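Long-range contacts in inulin fructotransferase (Bacillus sp. snu-7, PDB 2INV), which cleaves inulin by intramolecular fructosyl transfer, releasing its terminal fructose pair as difructose anhydride III: residues D16-R21 against I61-D66; V73-S78 against Q123-K128; V209-A214 against E237-L242. One frame throughout, in Å; residues are numbered along the deposited sequence.

Contact 1 of 3, residues D16-R21 against I61-D66; sequences DVTTWR and IIPPGD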
# COMPACT_ATOMS: atom_id res chain seq x y z
N ASP A 16 1.04 -12.37 27.53
CA ASP A 16 2.24 -11.54 27.38
C ASP A 16 3.31 -12.62 27.59
O ASP A 16 3.31 -13.28 28.63
CB ASP A 16 2.33 -10.53 28.52
CG ASP A 16 3.65 -9.77 28.53
OD1 ASP A 16 4.71 -10.43 28.50
OD2 ASP A 16 3.64 -8.52 28.60
N VAL A 17 4.21 -12.84 26.64
CA VAL A 17 5.18 -13.90 26.85
C VAL A 17 6.01 -13.79 28.12
O VAL A 17 6.41 -14.82 28.67
CB VAL A 17 6.14 -14.10 25.63
CG1 VAL A 17 5.36 -14.63 24.43
CG2 VAL A 17 6.85 -12.81 25.29
N THR A 18 6.24 -12.58 28.62
CA THR A 18 7.06 -12.43 29.83
C THR A 18 6.41 -12.76 31.18
O THR A 18 7.12 -13.01 32.15
CB THR A 18 7.66 -11.00 29.93
OG1 THR A 18 6.62 -10.06 30.25
CG2 THR A 18 8.30 -10.59 28.61
N THR A 19 5.07 -12.76 31.27
CA THR A 19 4.40 -13.04 32.54
C THR A 19 3.93 -14.47 32.71
O THR A 19 3.56 -14.90 33.80
CB THR A 19 3.12 -12.20 32.71
OG1 THR A 19 2.25 -12.43 31.60
CG2 THR A 19 3.45 -10.73 32.81
N TRP A 20 3.92 -15.22 31.61
CA TRP A 20 3.42 -16.57 31.63
C TRP A 20 4.40 -17.68 32.01
O TRP A 20 5.33 -17.98 31.27
CB TRP A 20 2.79 -16.83 30.26
CG TRP A 20 2.33 -18.20 30.09
CD1 TRP A 20 3.08 -19.26 29.69
CD2 TRP A 20 1.02 -18.70 30.33
NE1 TRP A 20 2.32 -20.40 29.66
CE2 TRP A 20 1.04 -20.08 30.06
CE3 TRP A 20 -0.18 -18.11 30.77
CZ2 TRP A 20 -0.08 -20.89 30.19
CZ3 TRP A 20 -1.30 -18.91 30.90
CH2 TRP A 20 -1.25 -20.29 30.62
N ARG A 21 4.16 -18.29 33.17
CA ARG A 21 5.03 -19.35 33.65
C ARG A 21 4.60 -20.73 33.17
O ARG A 21 3.40 -21.02 33.05
CB ARG A 21 5.09 -19.35 35.18
CG ARG A 21 3.78 -19.69 35.89
CD ARG A 21 3.97 -19.82 37.40
NE ARG A 21 2.71 -20.10 38.08
CZ ARG A 21 2.59 -20.21 39.40
NH1 ARG A 21 3.66 -20.06 40.19
NH2 ARG A 21 1.41 -20.47 39.95
N ILE A 61 1.34 -11.51 22.98
CA ILE A 61 2.10 -10.27 22.88
C ILE A 61 3.57 -10.48 23.25
O ILE A 61 3.87 -11.13 24.27
CB ILE A 61 1.53 -9.21 23.84
CG1 ILE A 61 0.05 -8.98 23.55
CG2 ILE A 61 2.33 -7.92 23.74
CD1 ILE A 61 -0.25 -8.60 22.12
N ILE A 62 4.49 -9.94 22.44
CA ILE A 62 5.90 -10.10 22.76
C ILE A 62 6.53 -8.74 23.05
O ILE A 62 6.86 -7.98 22.13
CB ILE A 62 6.66 -10.79 21.61
CG1 ILE A 62 6.04 -12.16 21.33
CG2 ILE A 62 8.14 -10.97 21.99
CD1 ILE A 62 6.48 -12.80 20.02
N PRO A 63 6.68 -8.40 24.34
CA PRO A 63 7.26 -7.15 24.84
C PRO A 63 8.65 -6.83 24.28
O PRO A 63 9.37 -7.71 23.82
CB PRO A 63 7.31 -7.39 26.34
CG PRO A 63 6.04 -8.11 26.58
CD PRO A 63 5.96 -9.11 25.42
N PRO A 64 9.03 -5.54 24.27
CA PRO A 64 10.36 -5.18 23.76
C PRO A 64 11.40 -6.01 24.51
O PRO A 64 11.42 -6.01 25.73
CB PRO A 64 10.46 -3.69 24.09
CG PRO A 64 9.06 -3.24 23.83
CD PRO A 64 8.19 -4.34 24.42
N GLY A 65 12.27 -6.69 23.78
CA GLY A 65 13.29 -7.48 24.46
C GLY A 65 14.05 -8.49 23.65
O GLY A 65 13.76 -8.74 22.49
N ASP A 66 15.07 -9.05 24.29
CA ASP A 66 15.93 -10.07 23.69
C ASP A 66 15.46 -11.44 24.17
O ASP A 66 15.53 -11.75 25.36
CB ASP A 66 17.39 -9.85 24.11
CG ASP A 66 18.00 -8.59 23.50
OD1 ASP A 66 17.63 -8.25 22.36
OD2 ASP A 66 18.85 -7.96 24.16

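Contact 2 of 3, residues V73-S78 against Q123-K128; sequences VVVDVS and QAFLVK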
# COMPACT_ATOMS: atom_id res chain seq x y z
N VAL A 73 8.16 -23.61 17.48
CA VAL A 73 6.75 -23.40 17.83
C VAL A 73 5.83 -23.92 16.75
O VAL A 73 5.93 -23.53 15.58
CB VAL A 73 6.42 -21.91 18.01
CG1 VAL A 73 4.94 -21.74 18.31
CG2 VAL A 73 7.25 -21.33 19.14
N VAL A 74 4.92 -24.81 17.14
CA VAL A 74 3.97 -25.37 16.20
C VAL A 74 2.64 -24.67 16.43
O VAL A 74 2.04 -24.77 17.49
CB VAL A 74 3.84 -26.89 16.41
CG1 VAL A 74 2.72 -27.44 15.57
CG2 VAL A 74 5.16 -27.56 16.03
N VAL A 75 2.22 -23.92 15.42
CA VAL A 75 0.98 -23.18 15.48
C VAL A 75 -0.11 -23.94 14.76
O VAL A 75 -0.09 -24.10 13.54
CB VAL A 75 1.14 -21.78 14.85
CG1 VAL A 75 -0.18 -21.02 14.91
CG2 VAL A 75 2.23 -21.02 15.58
N ASP A 76 -1.08 -24.40 15.54
CA ASP A 76 -2.18 -25.16 14.99
C ASP A 76 -3.55 -24.64 15.40
O ASP A 76 -4.51 -25.40 15.45
CB ASP A 76 -2.03 -26.64 15.36
CG ASP A 76 -2.10 -26.86 16.86
OD1 ASP A 76 -1.77 -25.93 17.62
OD2 ASP A 76 -2.45 -27.98 17.27
N VAL A 77 -3.64 -23.36 15.73
CA VAL A 77 -4.92 -22.81 16.05
C VAL A 77 -5.19 -21.65 15.12
O VAL A 77 -4.31 -20.84 14.83
CB VAL A 77 -5.04 -22.39 17.54
CG1 VAL A 77 -3.96 -21.47 17.94
CG2 VAL A 77 -6.38 -21.69 17.73
N SER A 78 -6.42 -21.62 14.63
CA SER A 78 -6.85 -20.58 13.73
C SER A 78 -7.05 -19.28 14.47
O SER A 78 -7.41 -19.26 15.65
CB SER A 78 -8.15 -20.98 13.05
OG SER A 78 -7.90 -21.84 11.94
N GLN A 123 12.40 -24.36 11.56
CA GLN A 123 11.49 -23.24 11.71
C GLN A 123 11.18 -22.77 13.12
O GLN A 123 10.83 -23.56 14.00
CB GLN A 123 10.19 -23.58 10.98
CG GLN A 123 10.42 -24.29 9.65
CD GLN A 123 10.32 -25.81 9.74
OE1 GLN A 123 10.69 -26.41 10.75
NE2 GLN A 123 9.83 -26.43 8.67
N ALA A 124 11.29 -21.46 13.34
CA ALA A 124 11.00 -20.87 14.64
C ALA A 124 9.51 -21.09 14.84
O ALA A 124 9.06 -21.52 15.90
CB ALA A 124 11.31 -19.38 14.64
N PHE A 125 8.76 -20.81 13.78
CA PHE A 125 7.32 -20.99 13.79
C PHE A 125 6.90 -21.86 12.62
O PHE A 125 7.20 -21.57 11.46
CB PHE A 125 6.60 -19.64 13.72
CG PHE A 125 6.81 -18.79 14.95
CD1 PHE A 125 7.87 -17.90 15.03
CD2 PHE A 125 5.97 -18.94 16.05
CE1 PHE A 125 8.09 -17.16 16.19
CE2 PHE A 125 6.19 -18.21 17.21
CZ PHE A 125 7.25 -17.32 17.28
N LEU A 126 6.20 -22.95 12.94
CA LEU A 126 5.71 -23.86 11.92
C LEU A 126 4.21 -23.97 12.10
O LEU A 126 3.72 -24.55 13.08
CB LEU A 126 6.37 -25.23 12.05
CG LEU A 126 5.94 -26.27 11.01
CD1 LEU A 126 6.17 -25.75 9.60
CD2 LEU A 126 6.74 -27.54 11.25
N VAL A 127 3.51 -23.39 11.14
CA VAL A 127 2.06 -23.37 11.14
C VAL A 127 1.54 -24.54 10.33
O VAL A 127 1.80 -24.64 9.12
CB VAL A 127 1.57 -22.05 10.52
CG1 VAL A 127 0.07 -21.92 10.67
CG2 VAL A 127 2.30 -20.89 11.17
N LYS A 128 0.81 -25.43 10.98
CA LYS A 128 0.28 -26.57 10.27
C LYS A 128 -0.76 -27.30 11.08
O LYS A 128 -0.73 -27.32 12.30
CB LYS A 128 1.40 -27.55 9.89
CG LYS A 128 2.13 -28.12 11.10
CD LYS A 128 3.21 -29.11 10.64
CE LYS A 128 3.89 -29.73 11.85
NZ LYS A 128 4.83 -30.82 11.46

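Contact 3 of 3, residues V209-A214 against E237-L242; sequences VELTGA and ENHEGL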
# COMPACT_ATOMS: atom_id res chain seq x y z
N VAL A 209 10.71 -14.29 0.71
CA VAL A 209 9.34 -14.80 0.70
C VAL A 209 9.15 -15.90 -0.34
O VAL A 209 9.36 -15.70 -1.53
CB VAL A 209 8.32 -13.68 0.44
CG1 VAL A 209 6.91 -14.27 0.37
CG2 VAL A 209 8.39 -12.64 1.54
N GLU A 210 8.74 -17.07 0.15
CA GLU A 210 8.53 -18.24 -0.70
C GLU A 210 7.09 -18.76 -0.68
O GLU A 210 6.66 -19.40 0.29
CB GLU A 210 9.48 -19.36 -0.27
CG GLU A 210 10.95 -19.04 -0.51
CD GLU A 210 11.87 -20.08 0.11
OE1 GLU A 210 12.38 -19.83 1.22
OE2 GLU A 210 12.07 -21.16 -0.51
N LEU A 211 6.35 -18.48 -1.75
CA LEU A 211 4.96 -18.93 -1.87
C LEU A 211 4.97 -20.17 -2.75
O LEU A 211 4.83 -20.10 -3.98
CB LEU A 211 4.12 -17.83 -2.50
CG LEU A 211 4.41 -16.48 -1.84
CD1 LEU A 211 3.65 -15.38 -2.54
CD2 LEU A 211 4.04 -16.55 -0.36
N THR A 212 5.13 -21.31 -2.10
CA THR A 212 5.22 -22.60 -2.76
C THR A 212 3.90 -23.35 -2.91
O THR A 212 2.86 -22.90 -2.44
CB THR A 212 6.22 -23.48 -2.01
OG1 THR A 212 5.78 -23.64 -0.65
CG2 THR A 212 7.59 -22.82 -2.01
N GLY A 213 3.97 -24.51 -3.57
CA GLY A 213 2.80 -25.34 -3.77
C GLY A 213 1.86 -24.75 -4.82
O GLY A 213 1.85 -25.18 -5.98
N ALA A 214 1.06 -23.78 -4.40
CA ALA A 214 0.11 -23.13 -5.29
C ALA A 214 -0.53 -21.99 -4.51
O ALA A 214 -0.39 -21.93 -3.28
CB ALA A 214 -0.95 -24.12 -5.74
N GLU A 237 4.89 -20.09 -6.66
CA GLU A 237 4.70 -21.33 -7.39
C GLU A 237 3.24 -21.63 -7.70
O GLU A 237 2.42 -21.80 -6.81
CB GLU A 237 5.29 -22.51 -6.60
CG GLU A 237 6.78 -22.35 -6.30
CD GLU A 237 7.37 -23.57 -5.63
OE1 GLU A 237 6.58 -24.38 -5.08
OE2 GLU A 237 8.61 -23.70 -5.60
N ASN A 238 2.94 -21.69 -9.00
CA ASN A 238 1.60 -22.00 -9.47
C ASN A 238 0.56 -21.13 -8.77
O ASN A 238 -0.43 -21.62 -8.23
CB ASN A 238 1.31 -23.48 -9.24
CG ASN A 238 2.46 -24.36 -9.68
OD1 ASN A 238 2.88 -24.31 -10.85
ND2 ASN A 238 2.99 -25.16 -8.76
N HIS A 239 0.81 -19.82 -8.78
CA HIS A 239 -0.08 -18.85 -8.19
C HIS A 239 -0.95 -18.25 -9.26
O HIS A 239 -0.56 -18.15 -10.42
CB HIS A 239 0.69 -17.73 -7.49
CG HIS A 239 0.83 -17.91 -6.02
ND1 HIS A 239 0.18 -17.11 -5.10
CD2 HIS A 239 1.53 -18.81 -5.29
CE1 HIS A 239 0.49 -17.50 -3.88
NE2 HIS A 239 1.31 -18.53 -3.97
N GLU A 240 -2.13 -17.84 -8.84
CA GLU A 240 -3.11 -17.25 -9.73
C GLU A 240 -3.65 -16.06 -8.96
O GLU A 240 -3.94 -16.17 -7.78
CB GLU A 240 -4.20 -18.28 -10.00
CG GLU A 240 -5.51 -17.72 -10.53
CD GLU A 240 -5.63 -17.83 -12.04
OE1 GLU A 240 -4.92 -18.67 -12.64
OE2 GLU A 240 -6.45 -17.09 -12.61
N GLY A 241 -3.76 -14.92 -9.64
CA GLY A 241 -4.26 -13.72 -8.98
C GLY A 241 -3.29 -13.04 -8.03
O GLY A 241 -3.71 -12.22 -7.20
N LEU A 242 -2.00 -13.34 -8.15
CA LEU A 242 -1.01 -12.72 -7.29
C LEU A 242 -0.79 -11.27 -7.69
O LEU A 242 -0.60 -10.96 -8.86
CB LEU A 242 0.32 -13.47 -7.36
CG LEU A 242 1.49 -12.99 -6.48
CD1 LEU A 242 1.08 -12.98 -5.01
CD2 LEU A 242 2.69 -13.90 -6.67
O HOH W 1 1.69 -20.32 -1.71

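Contact 1 of 3, residues D16-R21 against I61-D66
D16 and V17 meet I61-P63 where strand 14-16 runs parallel to strand 58-62. V17 N donates to I61 O at 2.9 Å, and the bond is nearly straight, with an N-H...O angle of 169°. The V17 side chain then lies across I61 to P63. V17 CB is 4.0 Å from I61 O. CG1 reaches toward I62 CG1. V17 CG1 is anti to the carbonyl carbon (chi1 -67°), which leaves V17 CG2 between N and the carbonyl carbon, 3.8 Å from P63 CD, with I62 CG2 also close. A30 and I34 of helix 30-48 touch V17 as well, so the valine joins the helix to the strand.

D16 turns its carboxylate over toward the proline ring. D16 OD2 is 3.2 Å from P63 CG. OD1 also touches the ring. In addition, D16 OD1 accepts T18 N at 2.6 Å, nearly in line with its C-O bond, which makes an Asx turn. T18 OG1 donates to the same D16 OD1 from above the carboxylate plane. T18 CG2 meets P63 CG tip to tip at 3.9 Å. T18 also packs on P12 of the second subunit.

The nitrogen of P63 carries no N-H. It therefore cannot continue the pairing as a donor, and beyond I61 O the segments meet by van der Waals contact, carboxylate oxygens and methyl groups against the ring of P63, while D16 OD1 also takes two bonds from T18.

Contact 2 of 3, residues V73-S78 against Q123-K128
V73-V75 pairs in parallel with F125-V127, two neighbouring strands of the right-handed parallel beta-helix. Q123 stands at the near end of its segment and turns its polar end elsewhere: its NE2 donates to E165 on the adjacent strand 162-166. At A124 and F125 the chain turns a corner. A124 O accepts V73 N at 2.8 Å.

F125 lies alongside V73, both pointing the same way. Its CG is anti to the carbonyl carbon (chi1 -67°), and the ring is thereby laid along the valine. F125 CD2 is 3.6 Å from V73 CB, and F125 CE2 is 3.8 Å from V73 CG2. V75 CG2 comes to the ring edge, near its plane, 4.3 Å from F125 CD2. I38 of helix 30-48 touches both V73 and F125, so the helix packs on this buried face. With an alanine in place of V73 both methyl groups go, and the F125 ring would probably lose their contacts at CD2 and CE2, opening a gap beside it.

L126 uses both backbone polar atoms. L126 N donates to V73 O at 2.7 Å with an N-H...O angle of 171°. L126 O accepts V75 N at 2.8 Å. V127 returns to the face of V73, V75 and F125. V127 CG2 is 4.0 Å from V75 CB, and I138 touches both valines. K128 N donates to V75 O, the last backbone bond of the pairing. D76 sends its carboxylate away to a salt bridge with K46. D76 CB stays behind, 3.4 Å from K128 O.

Contact 3 of 3, residues V209-A214 against E237-L242
L211 crosses H239 at about a right angle. L211 CB is only 3.2 Å from H239 NE2, a tight approach, and the ring is met obliquely. L211 CD1 continues to L242 CD1 at 4.3 Å. T218 touches both H239 and L242, so these side chains share one buried patch.

H239 NE2 also has a water for a partner, at 2.9 Å. That water is also hydrogen-bonded to T212 O, and so links the imidazole to the backbone of the facing segment.

Both segments belong to the right-handed parallel beta-helix. They lie at the point where strand 207-211 runs out into a turn beside strand 232-240. E237 N donates to L211 O at 2.7 Å, one coil reaching the next through the backbone. After that, side chains take over the pairing.

E237 lies beside T212, pointing the same way. With chi1 at -58° the chain starts off beside its own backbone N and runs on extended, which carries the carboxylate along T212 as far as the amide of G213. E237 OE1 accepts G213 N at 3.0 Å on the anti side of the carboxylate, somewhat out of its plane. E237 OE1 is also 3.2 Å from T212 CB. N238 grips the other end of the glycine. N238 ND2 donates to G213 O at 3.0 Å, in the plane of its own amide and straight at 179°. Both polar backbone atoms of G213 are thus held by side chains of the facing segment. G213 has phi 74°, a conformation that suits a residue without CB. Next along, A214 CA makes a C-H...O contact with E237 O at 3.1 Å.

The three contacts follow one another along the chain and lie at successive places in the beta-helix. Contacts 1 and 2 are neighbours: their centres are 18 Å apart and their nearest atoms about 5 Å, and strands 65-69 and 73-75 lead from one to the other. Contact 3 is further on, its centre 20 Å from that of contact 2 and 34 Å from that of contact 1. None of the residues lining the two sugar sites, such as E204, R252, D193 and Q216, belongs to these segments. The H239 side chain of contact 3 lies about 10 Å from a bound fructose, too far to touch it. The I61 side chain of contact 1 is about 8 Å from a phosphonate.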